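Local coordinates for hypothetical protein (PDB 2OQM) that is of unknown function but belongs to the DUF1993 family, within the DinB-like helical-bundle proteins, and assembles as a pair of identical subunits, at residues A[131-136]-A[141-146]; A[92-97]-A[115-120]; A[168-171]-A[175-178]; A[161-166]-A[179-184]. One frame throughout, in Å; residues are numbered along the deposited sequence. Where two conformers were deposited one is given.

Contact 1 (A[131-136]-A[141-146]); sequences TIQISQ and GKYLTG. With EDO (1,2-ethanediol), chain E.
The amide of Q133 lies flat on the ring of Y143, the two planes 11° apart and Q133 CD 3.6 Å above the ring centre. Q133 CG adds a CH-pi contact, 3.8 Å from the Y143 ring centroid. An extended glutamine suits this place because its methylenes and amide together can span an aromatic face. Y143 has CG lodged between its backbone N and carbonyl carbon (chi1 78°), which folds the ring back over the neighbouring strand. With an alanine here, Q133 would probably lose the surface it stacks on and its amide would be freer to turn.

Beneath this pair runs a two-stranded antiparallel hairpin. I134 and L144 form the hydrogen-bonded pair: I134 N to L144 O is 2.9 Å and nearly straight at 171°, and L144 N returns a bond to I134 O. Nearer the turn, S135 OG donates a short 2.5 Å bond to K142 O from above the carbonyl plane, and a water joins S135 OG, Q136 O and G141 N.

I134 turns its apolar side chain to R86 of helix 69-87 and F149 of helix 146-172, which T145 N-caps, while Q133 and Y143 meet P190 and K188 of the second subunit.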
loop_
_atom_site.group_PDB
_atom_site.type_symbol
_atom_site.label_atom_id
_atom_site.label_comp_id
_atom_site.label_asym_id
_atom_site.label_seq_id
_atom_site.Cartn_x
_atom_site.Cartn_y
_atom_site.Cartn_z
ATOM N N THR A 131 -16.773 -9.122 -10.590
ATOM C CA THR A 131 -18.119 -8.564 -10.621
ATOM C C THR A 131 -18.951 -8.830 -9.366
ATOM O O THR A 131 -20.038 -8.285 -9.225
ATOM C CB THR A 131 -18.904 -9.036 -11.860
ATOM O OG1 THR A 131 -19.014 -10.454 -11.820
ATOM C CG2 THR A 131 -18.215 -8.585 -13.140
ATOM N N ILE A 132 -18.437 -9.617 -8.446
ATOM C CA ILE A 132 -19.155 -9.890 -7.218
ATOM C C ILE A 132 -19.480 -8.556 -6.518
ATOM O O ILE A 132 -18.718 -7.602 -6.582
ATOM C CB ILE A 132 -18.372 -10.897 -6.269
ATOM C CG1 ILE A 132 -19.281 -11.356 -5.100
ATOM C CG2 ILE A 132 -16.999 -10.302 -5.807
ATOM C CD1 ILE A 132 -18.779 -12.613 -4.312
ATOM N N GLN A 133 -20.648 -8.477 -5.869
ATOM C CA GLN A 133 -21.054 -7.267 -5.138
ATOM C C GLN A 133 -20.660 -7.383 -3.684
ATOM O O GLN A 133 -21.125 -8.272 -2.989
ATOM C CB GLN A 133 -22.560 -7.023 -5.230
ATOM C CG GLN A 133 -23.000 -6.651 -6.619
ATOM C CD GLN A 133 -24.500 -6.239 -6.676
ATOM O OE1 GLN A 133 -25.224 -6.267 -5.670
ATOM N NE2 GLN A 133 -24.946 -5.868 -7.854
ATOM N N ILE A 134 -19.769 -6.499 -3.255
ATOM C CA ILE A 134 -19.266 -6.496 -1.881
ATOM C C ILE A 134 -19.948 -5.346 -1.138
ATOM O O ILE A 134 -19.833 -4.173 -1.538
ATOM C CB ILE A 134 -17.732 -6.289 -1.841
ATOM C CG1 ILE A 134 -16.996 -7.300 -2.745
ATOM C CG2 ILE A 134 -17.177 -6.342 -0.382
ATOM C CD1 ILE A 134 -16.902 -8.613 -2.216
ATOM N N SER A 135 -20.607 -5.673 -0.043
ATOM C CA SER A 135 -21.240 -4.665 0.796
ATOM C C SER A 135 -20.944 -4.993 2.244
ATOM O O SER A 135 -21.425 -5.983 2.755
ATOM C CB SER A 135 -22.737 -4.623 0.562
ATOM O OG SER A 135 -23.346 -3.553 1.277
ATOM N N GLN A 136 -20.152 -4.162 2.902
ATOM C CA GLN A 136 -19.846 -4.364 4.324
ATOM C C GLN A 136 -21.005 -3.914 5.210
ATOM O O GLN A 136 -21.864 -3.147 4.798
ATOM C CB GLN A 136 -18.527 -3.679 4.697
ATOM C CG GLN A 136 -17.327 -4.199 3.850
ATOM C CD GLN A 136 -15.950 -3.634 4.231
ATOM O OE1 GLN A 136 -15.821 -2.686 5.003
ATOM N NE2 GLN A 136 -14.919 -4.214 3.657
ATOM N N GLY A 141 -26.113 -1.168 2.612
ATOM C CA GLY A 141 -26.540 -1.895 1.422
ATOM C C GLY A 141 -25.816 -1.460 0.169
ATOM O O GLY A 141 -25.963 -2.057 -0.870
ATOM N N LYS A 142 -25.005 -0.433 0.256
ATOM C CA LYS A 142 -24.290 0.008 -0.923
ATOM C C LYS A 142 -23.148 -0.979 -1.194
ATOM O O LYS A 142 -22.674 -1.643 -0.272
ATOM C CB LYS A 142 -23.738 1.405 -0.726
ATOM C CG LYS A 142 -24.785 2.468 -0.433
ATOM C CD LYS A 142 -24.176 3.865 -0.464
ATOM C CE LYS A 142 -23.260 4.111 0.731
ATOM N NZ LYS A 142 -23.958 3.994 2.044
ATOM N N TYR A 143 -22.737 -1.095 -2.449
ATOM C CA TYR A 143 -21.715 -2.080 -2.818
ATOM C C TYR A 143 -20.637 -1.501 -3.696
ATOM O O TYR A 143 -20.807 -0.453 -4.348
ATOM C CB TYR A 143 -22.349 -3.309 -3.468
ATOM C CG TYR A 143 -22.741 -3.101 -4.915
ATOM C CD1 TYR A 143 -23.991 -2.594 -5.242
ATOM C CD2 TYR A 143 -21.862 -3.396 -5.949
ATOM C CE1 TYR A 143 -24.355 -2.373 -6.558
ATOM C CE2 TYR A 143 -22.226 -3.185 -7.269
ATOM C CZ TYR A 143 -23.474 -2.673 -7.566
ATOM O OH TYR A 143 -23.846 -2.439 -8.861
ATOM N N LEU A 144 -19.513 -2.227 -3.717
ATOM C CA LEU A 144 -18.450 -2.057 -4.719
ATOM C C LEU A 144 -18.346 -3.385 -5.447
ATOM O O LEU A 144 -18.622 -4.410 -4.884
ATOM C CB LEU A 144 -17.106 -1.806 -4.020
ATOM C CG LEU A 144 -16.979 -0.590 -3.107
ATOM C CD1 LEU A 144 -15.560 -0.503 -2.421
ATOM C CD2 LEU A 144 -17.321 0.655 -3.891
ATOM N N THR A 145 -17.910 -3.385 -6.690
ATOM C CA THR A 145 -17.631 -4.642 -7.326
ATOM C C THR A 145 -16.333 -5.195 -6.686
ATOM O O THR A 145 -15.571 -4.455 -6.048
ATOM C CB THR A 145 -17.341 -4.455 -8.801
ATOM O OG1 THR A 145 -16.154 -3.652 -8.953
ATOM C CG2 THR A 145 -18.543 -3.790 -9.532
ATOM N N GLY A 146 -16.077 -6.479 -6.878
ATOM C CA GLY A 146 -14.914 -7.073 -6.294
ATOM C C GLY A 146 -13.643 -6.433 -6.825
ATOM O O GLY A 146 -12.683 -6.268 -6.106
HETATM C C1 EDO E . -16.015 -4.342 -11.900
HETATM O O1 EDO E . -15.638 -2.963 -11.724
HETATM C C2 EDO E . -15.795 -4.867 -13.316
HETATM O O2 EDO E . -14.626 -4.312 -13.929
HETATM O O HOH W 1 -24.485 -3.143 4.139
#

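Contact 2 (A[92-97]-A[115-120]). With FMT (formic acid), chain N.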
loop_
_atom_site.group_PDB
_atom_site.type_symbol
_atom_site.label_atom_id
_atom_site.label_comp_id
_atom_site.label_asym_id
_atom_site.label_seq_id
_atom_site.Cartn_x
_atom_site.Cartn_y
_atom_site.Cartn_z
ATOM N N GLU A 92 -18.543 -16.817 4.642
ATOM C CA GLU A 92 -19.116 -17.711 5.656
ATOM C C GLU A 92 -18.220 -18.913 6.029
ATOM O O GLU A 92 -18.313 -19.426 7.157
ATOM C CB GLU A 92 -20.535 -18.158 5.258
ATOM C CG GLU A 92 -21.588 -17.013 5.301
ATOM C CD GLU A 92 -21.255 -15.900 6.313
ATOM N N THR A 93 -17.336 -19.319 5.117
ATOM C CA THR A 93 -16.346 -20.375 5.388
ATOM C C THR A 93 -15.010 -19.873 6.011
ATOM O O THR A 93 -14.139 -20.701 6.340
ATOM C CB THR A 93 -16.019 -21.155 4.087
ATOM N N ALA A 94 -14.821 -18.546 6.134
ATOM C CA ALA A 94 -13.554 -17.975 6.620
ATOM C C ALA A 94 -13.265 -18.303 8.101
ATOM O O ALA A 94 -14.175 -18.175 8.947
ATOM C CB ALA A 94 -13.543 -16.440 6.443
ATOM N N PRO A 95 -12.000 -18.679 8.425
ATOM C CA PRO A 95 -11.593 -18.851 9.836
ATOM C C PRO A 95 -11.750 -17.585 10.700
ATOM O O PRO A 95 -11.418 -16.468 10.263
ATOM C CB PRO A 95 -10.104 -19.261 9.746
ATOM C CG PRO A 95 -9.654 -18.993 8.344
ATOM C CD PRO A 95 -10.900 -19.000 7.488
ATOM N N LYS A 96 -12.232 -17.776 11.932
ATOM C CA LYS A 96 -12.497 -16.658 12.854
ATOM C C LYS A 96 -11.379 -16.494 13.890
ATOM O O LYS A 96 -10.873 -17.482 14.425
ATOM C CB LYS A 96 -13.844 -16.867 13.574
ATOM C CG LYS A 96 -14.242 -15.738 14.528
ATOM C CD LYS A 96 -14.397 -14.394 13.821
ATOM C CE LYS A 96 -14.588 -13.299 14.854
ATOM N NZ LYS A 96 -14.742 -11.951 14.239
ATOM N N HIS A 97 -11.017 -15.244 14.172
ATOM C CA HIS A 97 -9.988 -14.916 15.164
ATOM C C HIS A 97 -10.586 -13.918 16.162
ATOM O O HIS A 97 -11.140 -12.895 15.757
ATOM C CB HIS A 97 -8.765 -14.312 14.467
ATOM C CG HIS A 97 -8.080 -15.237 13.502
ATOM N ND1 HIS A 97 -8.129 -15.057 12.130
ATOM C CD2 HIS A 97 -7.287 -16.317 13.709
ATOM C CE1 HIS A 97 -7.405 -15.993 11.531
ATOM N NE2 HIS A 97 -6.885 -16.773 12.468
ATOM N N LEU A 115 -1.692 -17.391 6.150
ATOM C CA LEU A 115 -0.924 -17.921 5.029
ATOM C C LEU A 115 -1.425 -19.273 4.597
ATOM O O LEU A 115 -1.534 -19.517 3.413
ATOM C CB LEU A 115 0.596 -17.981 5.330
ATOM C CG LEU A 115 1.365 -16.659 5.361
ATOM C CD1 LEU A 115 2.806 -16.833 5.934
ATOM C CD2 LEU A 115 1.374 -15.959 3.969
ATOM N N THR A 116 -1.740 -20.163 5.547
ATOM C CA THR A 116 -2.301 -21.464 5.230
ATOM C C THR A 116 -3.664 -21.347 4.562
ATOM O O THR A 116 -3.938 -22.047 3.586
ATOM C CB THR A 116 -2.429 -22.335 6.514
ATOM O OG1 THR A 116 -1.146 -22.447 7.133
ATOM C CG2 THR A 116 -2.962 -23.731 6.226
ATOM N N TYR A 117 -4.510 -20.459 5.076
ATOM C CA TYR A 117 -5.801 -20.202 4.468
ATOM C C TYR A 117 -5.640 -19.772 3.016
ATOM O O TYR A 117 -6.250 -20.340 2.122
ATOM C CB TYR A 117 -6.521 -19.145 5.260
ATOM C CG TYR A 117 -7.864 -18.709 4.693
ATOM C CD1 TYR A 117 -8.953 -19.562 4.729
ATOM C CD2 TYR A 117 -8.053 -17.448 4.163
ATOM C CE1 TYR A 117 -10.198 -19.166 4.233
ATOM C CE2 TYR A 117 -9.291 -17.044 3.698
ATOM C CZ TYR A 117 -10.355 -17.916 3.749
ATOM O OH TYR A 117 -11.576 -17.555 3.253
ATOM N N LEU A 118 -4.746 -18.832 2.759
ATOM C CA LEU A 118 -4.577 -18.321 1.421
ATOM C C LEU A 118 -4.052 -19.386 0.458
ATOM O O LEU A 118 -4.404 -19.388 -0.710
ATOM C CB LEU A 118 -3.656 -17.074 1.429
ATOM C CG LEU A 118 -4.201 -15.762 2.025
ATOM C CD1 LEU A 118 -3.134 -14.622 1.859
ATOM C CD2 LEU A 118 -5.531 -15.360 1.416
ATOM N N GLU A 119 -3.206 -20.283 0.943
ATOM C CA GLU A 119 -2.715 -21.417 0.134
ATOM C C GLU A 119 -3.798 -22.305 -0.440
ATOM O O GLU A 119 -3.575 -23.065 -1.413
ATOM C CB GLU A 119 -1.829 -22.339 0.972
ATOM C CG GLU A 119 -0.373 -22.049 0.910
ATOM C CD GLU A 119 0.396 -22.713 2.061
ATOM O OE1 GLU A 119 -0.041 -23.771 2.576
ATOM O OE2 GLU A 119 1.433 -22.148 2.473
ATOM N N GLY A 120 -4.956 -22.281 0.194
ATOM C CA GLY A 120 -6.039 -23.166 -0.200
ATOM C C GLY A 120 -6.784 -22.726 -1.452
ATOM O O GLY A 120 -7.573 -23.484 -1.975
HETATM C C FMT N . -13.244 -20.137 3.524
HETATM O O1 FMT N . -13.314 -20.889 2.556
HETATM O O2 FMT N . -13.606 -18.954 3.510
#
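Y117 OH donates a very short hydrogen bond, 2.5 Å, to O2 of a formic acid molecule that probably came from the crystallisation liquor. The same O2 lies 2.9 Å from A94 N, so the small molecule sits where the loop and the phenol come together, with its carbon at the edge of the Y117 ring and in the ring plane. That carbon is 3.0 Å from T93 O, and this crowding, with the short bond, makes the ligand's exact position doubtful.

The protein's own contact is apolar. P95 CD comes to 3.3 Å from Y117 CE1, and P95 CG follows at 3.7 Å from Y117 CD1, the pyrrolidine crossing the ring at a slant; proline suits the place as a rigid, apolar ring. A94 CB reaches the phenol end, 3.9 Å from Y117 OH; its single methyl suits a spot shared with A85. The first torsion of Y117 (chi1 177°) swings the ring out from helix 104-119, and tyrosine is long enough to reach the loop with a polar end.

This is a loop-to-helix contact on the surface of the helical bundle: the segment 92-97 belongs to the connection between helices 69-87 and 104-119. Helix 69-87 contributes K81 and A85 to the packing round Y117, and F121 meets the tyrosine ring edge to face. K81 NZ also bonds P95 O and H97 ND1, fastening the loop to the same helix.

Contact 3 (A[168-171]-A[175-178]); sequences ILRH and EVGK. With EDO (1,2-ethanediol), chain T.
R170 meets V176 through the outer half of its side chain, and its path there begins at CB on the last turns of helix 146-172. The arginine adopts two conformers, and what follows holds for one of them. The CB bond itself is not aimed at the segment 175-178. CG lies trans to the main-chain nitrogen (chi1 -169°), and a bend at chi2 (62°) then brings the chain round so that its end draws nearer. CD is the first atom to touch: it lies 4.1 Å from V176 CG2 and 3.6 Å from V176 O. NE follows at 3.8 Å from V176 O, and CZ passes the same oxygen at 3.7 Å. NH1 comes closest, 3.2 Å from V176 O, yet the angle is too poor for a hydrogen bond, since the oxygen lies over a face of the guanidinium, away from the direction of its N-H groups. The attraction in this conformer is therefore probably electrostatic in the main, a positive plane beside the negative end of a carbonyl dipole. At the tip, NH2 makes a long, weak ion pair with D65 of the second subunit.

Arginine suits the position because its methylenes can lie beside a valine while the charged end continues toward the subunit boundary. V176, beta-branched and buried, turns its other surface to I39 and K42. G177 follows as the N-cap of helix 178-182, its N bonded to D180 OD2.

The contact thus spans the turn between helices 146-172 and 178-182, with L169 and V176 both resting on helix 13-50 and R170 packing on Q66 of the second subunit.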
loop_
_atom_site.group_PDB
_atom_site.type_symbol
_atom_site.label_atom_id
_atom_site.label_comp_id
_atom_site.label_asym_id
_atom_site.label_seq_id
_atom_site.Cartn_x
_atom_site.Cartn_y
_atom_site.Cartn_z
ATOM N N ILE A 168 6.063 1.826 13.265
ATOM C CA ILE A 168 6.158 1.700 14.706
ATOM C C ILE A 168 7.531 1.137 15.082
ATOM O O ILE A 168 8.180 1.651 15.995
ATOM C CB ILE A 168 5.000 0.848 15.325
ATOM C CG1 ILE A 168 3.662 1.570 15.150
ATOM C CG2 ILE A 168 5.239 0.641 16.829
ATOM C CD1 ILE A 168 2.433 0.706 15.427
ATOM N N LEU A 169 7.964 0.073 14.402
ATOM C CA LEU A 169 9.221 -0.582 14.749
ATOM C C LEU A 169 10.384 0.328 14.451
ATOM O O LEU A 169 11.285 0.507 15.252
ATOM C CB LEU A 169 9.363 -1.884 14.003
ATOM C CG LEU A 169 8.379 -2.940 14.501
ATOM C CD1 LEU A 169 8.360 -4.126 13.493
ATOM C CD2 LEU A 169 8.805 -3.355 15.932
ATOM N N ARG A 170 10.336 0.931 13.292
ATOM C CA ARG A 170 11.380 1.854 12.861
ATOM C C ARG A 170 11.537 3.034 13.829
ATOM O O ARG A 170 12.646 3.406 14.233
ATOM C CB ARG A 170 11.018 2.346 11.463
ATOM C CG ARG A 170 12.085 3.105 10.750
ATOM C CD ARG A 170 13.334 2.281 10.503
ATOM N NE ARG A 170 14.390 3.115 9.953
ATOM C CZ ARG A 170 14.566 3.360 8.656
ATOM N NH1 ARG A 170 13.784 2.819 7.735
ATOM N NH2 ARG A 170 15.557 4.149 8.267
ATOM N N HIS A 171 10.419 3.591 14.250
ATOM C CA HIS A 171 10.369 4.693 15.202
ATOM C C HIS A 171 11.025 4.330 16.523
ATOM O O HIS A 171 11.631 5.173 17.170
ATOM C CB HIS A 171 8.885 5.104 15.376
ATOM C CG HIS A 171 8.633 6.178 16.393
ATOM N ND1 HIS A 171 9.050 7.474 16.223
ATOM C CD2 HIS A 171 7.931 6.156 17.555
ATOM C CE1 HIS A 171 8.666 8.201 17.265
ATOM N NE2 HIS A 171 7.991 7.422 18.097
ATOM N N GLU A 175 16.171 -1.556 12.973
ATOM C CA GLU A 175 16.818 -1.268 11.687
ATOM C C GLU A 175 16.178 -2.111 10.581
ATOM O O GLU A 175 16.761 -3.001 10.040
ATOM C CB GLU A 175 18.331 -1.455 11.811
ATOM C CG GLU A 175 18.985 -0.375 12.751
ATOM C CD GLU A 175 20.544 -0.415 12.805
ATOM O OE1 GLU A 175 21.151 -1.385 12.266
ATOM O OE2 GLU A 175 21.145 0.532 13.391
ATOM N N VAL A 176 14.923 -1.838 10.296
ATOM C CA VAL A 176 14.260 -2.487 9.184
ATOM C C VAL A 176 14.427 -1.500 8.073
ATOM O O VAL A 176 14.497 -0.287 8.327
ATOM C CB VAL A 176 12.719 -2.741 9.411
ATOM C CG1 VAL A 176 12.493 -4.027 10.167
ATOM C CG2 VAL A 176 11.990 -1.522 10.078
ATOM N N GLY A 177 14.488 -2.007 6.841
ATOM C CA GLY A 177 14.653 -1.165 5.664
ATOM C C GLY A 177 13.654 -1.528 4.609
ATOM O O GLY A 177 12.890 -2.487 4.732
ATOM N N LYS A 178 13.645 -0.760 3.541
ATOM C CA LYS A 178 12.704 -1.010 2.436
ATOM C C LYS A 178 12.797 -2.433 1.852
ATOM O O LYS A 178 11.791 -3.013 1.493
ATOM C CB LYS A 178 12.981 0.002 1.341
ATOM C CG LYS A 178 12.125 -0.177 0.084
ATOM C CD LYS A 178 10.616 -0.015 0.389
ATOM C CE LYS A 178 10.288 1.447 0.586
ATOM N NZ LYS A 178 10.611 2.205 -0.652
HETATM C C1 EDO T . 12.906 9.921 16.406
HETATM O O1 EDO T . 12.312 10.241 15.157
HETATM C C2 EDO T . 12.349 8.606 16.995
HETATM O O2 EDO T . 13.085 7.454 16.521
#

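Contact 4 (A[161-166]-A[179-184]). With FMT (formic acid), chain P.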
loop_
_atom_site.group_PDB
_atom_site.type_symbol
_atom_site.label_atom_id
_atom_site.label_comp_id
_atom_site.label_asym_id
_atom_site.label_seq_id
_atom_site.Cartn_x
_atom_site.Cartn_y
_atom_site.Cartn_z
ATOM N N HIS A 161 -1.608 -0.959 6.800
ATOM C CA HIS A 161 -1.350 -1.534 8.086
ATOM C C HIS A 161 0.024 -2.208 8.225
ATOM O O HIS A 161 0.641 -2.107 9.299
ATOM C CB HIS A 161 -2.499 -2.419 8.490
ATOM C CG HIS A 161 -3.764 -1.652 8.715
ATOM N ND1 HIS A 161 -3.977 -0.924 9.869
ATOM C CD2 HIS A 161 -4.834 -1.424 7.914
ATOM C CE1 HIS A 161 -5.156 -0.324 9.782
ATOM N NE2 HIS A 161 -5.697 -0.613 8.610
ATOM N N ILE A 162 0.526 -2.820 7.160
ATOM C CA ILE A 162 1.896 -3.308 7.149
ATOM C C ILE A 162 2.925 -2.152 7.244
ATOM O O ILE A 162 3.877 -2.199 8.033
ATOM C CB ILE A 162 2.192 -4.209 5.951
ATOM C CG1 ILE A 162 1.363 -5.518 5.993
ATOM C CG2 ILE A 162 3.690 -4.576 5.932
ATOM C CD1 ILE A 162 1.697 -6.540 4.899
ATOM N N THR A 163 2.722 -1.084 6.493
ATOM C CA THR A 163 3.583 0.088 6.613
ATOM C C THR A 163 3.548 0.736 7.998
ATOM O O THR A 163 4.560 1.209 8.465
ATOM C CB THR A 163 3.345 1.116 5.477
ATOM O OG1 THR A 163 3.503 0.443 4.216
ATOM C CG2 THR A 163 4.368 2.280 5.506
ATOM N N THR A 164 2.388 0.794 8.625
ATOM C CA THR A 164 2.261 1.402 9.925
ATOM C C THR A 164 2.945 0.512 10.943
ATOM O O THR A 164 3.606 1.022 11.815
ATOM C CB THR A 164 0.780 1.619 10.296
ATOM O OG1 THR A 164 0.178 2.473 9.321
ATOM C CG2 THR A 164 0.653 2.291 11.689
ATOM N N ALA A 165 2.838 -0.822 10.809
ATOM C CA ALA A 165 3.567 -1.756 11.682
ATOM C C ALA A 165 5.069 -1.511 11.537
ATOM O O ALA A 165 5.792 -1.421 12.520
ATOM C CB ALA A 165 3.232 -3.198 11.327
ATOM N N TYR A 166 5.525 -1.415 10.291
ATOM C CA TYR A 166 6.896 -1.113 10.013
ATOM C C TYR A 166 7.340 0.194 10.662
ATOM O O TYR A 166 8.382 0.258 11.286
ATOM C CB TYR A 166 7.059 -1.066 8.513
ATOM C CG TYR A 166 8.387 -0.666 7.945
ATOM C CD1 TYR A 166 8.800 0.674 7.948
ATOM C CD2 TYR A 166 9.232 -1.628 7.296
ATOM C CE1 TYR A 166 10.035 1.025 7.433
ATOM C CE2 TYR A 166 10.409 -1.250 6.722
ATOM C CZ TYR A 166 10.808 0.069 6.774
ATOM O OH TYR A 166 11.985 0.427 6.158
ATOM N N LYS A 179 13.994 -3.005 1.781
ATOM C CA LYS A 179 14.129 -4.387 1.286
ATOM C C LYS A 179 13.354 -5.389 2.134
ATOM O O LYS A 179 12.913 -6.412 1.624
ATOM C CB LYS A 179 15.608 -4.823 1.170
ATOM C CG LYS A 179 16.373 -4.042 0.131
ATOM N N ASP A 180 13.209 -5.100 3.426
ATOM C CA ASP A 180 12.516 -5.983 4.355
ATOM C C ASP A 180 11.040 -5.944 4.100
ATOM O O ASP A 180 10.361 -6.966 4.202
ATOM C CB ASP A 180 12.805 -5.568 5.796
ATOM C CG ASP A 180 14.271 -5.723 6.165
ATOM O OD1 ASP A 180 14.884 -6.772 5.833
ATOM O OD2 ASP A 180 14.817 -4.763 6.748
ATOM N N TYR A 181 10.538 -4.747 3.764
ATOM C CA TYR A 181 9.119 -4.556 3.399
ATOM C C TYR A 181 8.743 -5.142 2.042
ATOM O O TYR A 181 7.701 -5.734 1.899
ATOM C CB TYR A 181 8.815 -3.058 3.436
ATOM C CG TYR A 181 7.520 -2.569 2.851
ATOM C CD1 TYR A 181 6.358 -2.547 3.607
ATOM C CD2 TYR A 181 7.466 -2.066 1.553
ATOM C CE1 TYR A 181 5.181 -2.093 3.089
ATOM C CE2 TYR A 181 6.301 -1.579 1.047
ATOM C CZ TYR A 181 5.154 -1.594 1.808
ATOM O OH TYR A 181 4.009 -1.087 1.269
ATOM N N LEU A 182 9.571 -4.937 1.041
ATOM C CA LEU A 182 9.275 -5.409 -0.335
ATOM C C LEU A 182 9.538 -6.912 -0.501
ATOM O O LEU A 182 8.783 -7.624 -1.127
ATOM C CB LEU A 182 10.159 -4.632 -1.345
ATOM C CG LEU A 182 9.774 -3.160 -1.516
ATOM C CD1 LEU A 182 10.789 -2.525 -2.445
ATOM C CD2 LEU A 182 8.311 -2.916 -2.004
ATOM N N GLY A 183 10.631 -7.376 0.087
ATOM C CA GLY A 183 11.045 -8.766 -0.072
ATOM C C GLY A 183 11.797 -8.977 -1.349
ATOM O O GLY A 183 12.085 -8.026 -2.079
ATOM N N ALA A 184 12.149 -10.225 -1.621
ATOM C CA ALA A 184 12.897 -10.554 -2.840
ATOM C C ALA A 184 12.035 -10.326 -4.090
ATOM O O ALA A 184 10.797 -10.480 -4.068
ATOM C CB ALA A 184 13.404 -11.990 -2.804
HETATM C C FMT P . 9.351 -12.494 0.012
HETATM O O1 FMT P . 8.670 -13.024 0.903
HETATM O O2 FMT P . 10.566 -12.311 0.132
#
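Y181 and Y166 cross at about a right angle, and they meet through the stem of one and the ring of the other: Y181 CB lies 4.1 Å from Y166 CE2. A first torsion of 168° carries the Y181 ring out past Y166, and it runs obliquely past I162 and T163, one turn earlier on helix 146-172. I162 CG2 is 4.1 Å from Y181 CE1; the branched isoleucine can set this methyl against the tyrosine while also packing on M32 of helix 13-50 and A76 of helix 69-87. T163 OG1 approaches the same ring carbon, Y181 CE1, more closely, at 3.2 Å, also at a slant to the ring.

Here the short helix 178-182 is laid against the long helix 146-172 of the four-helix bundle, as in DinB-like proteins, both of them in touch with helix 13-50 through M32 and I39. G183 ends the short helix with a positive phi, which glycine adopts without a CB pressed against the preceding carbonyl, and G183 N still bonds K179 O.

The hydroxyls of T163 and Y181 both have partners. T163 OG1 bonds Y159 O within its own helix, and Y181 OH bonds P156 O of the second subunit, whose F160 meets the rings of Y166 and Y181 edge to face. An alanine in place of Y181 would probably open a gap beside I162 and T163 and leave P156 O of the second subunit without its hydroxyl partner. D180 OD2 makes a salt bridge with K42, which ties the short helix to helix 13-50.

In the fold
After helices 13-50 and 69-87, contact 2 comes first along the chain: it closes the excursion from the loop 92-97 through helix 104-119 and is complete before contact 1 begins. Contact 1 then closes the small hairpin that leads directly into helix 146-172. The far part of that helix serves both remaining contacts: contact 4 closes the return of helix 178-182 onto it, and contact 3, spanning the tighter turn, is nested inside that loop; no two contacts cross. These two touch, Y166 OH lying 3.0 Å from G177 C. Contacts 1 and 3, with centres about 35 Å apart, lie on opposite sides of the chain's centre, yet contacts 1, 3 and 4 all reach the second subunit.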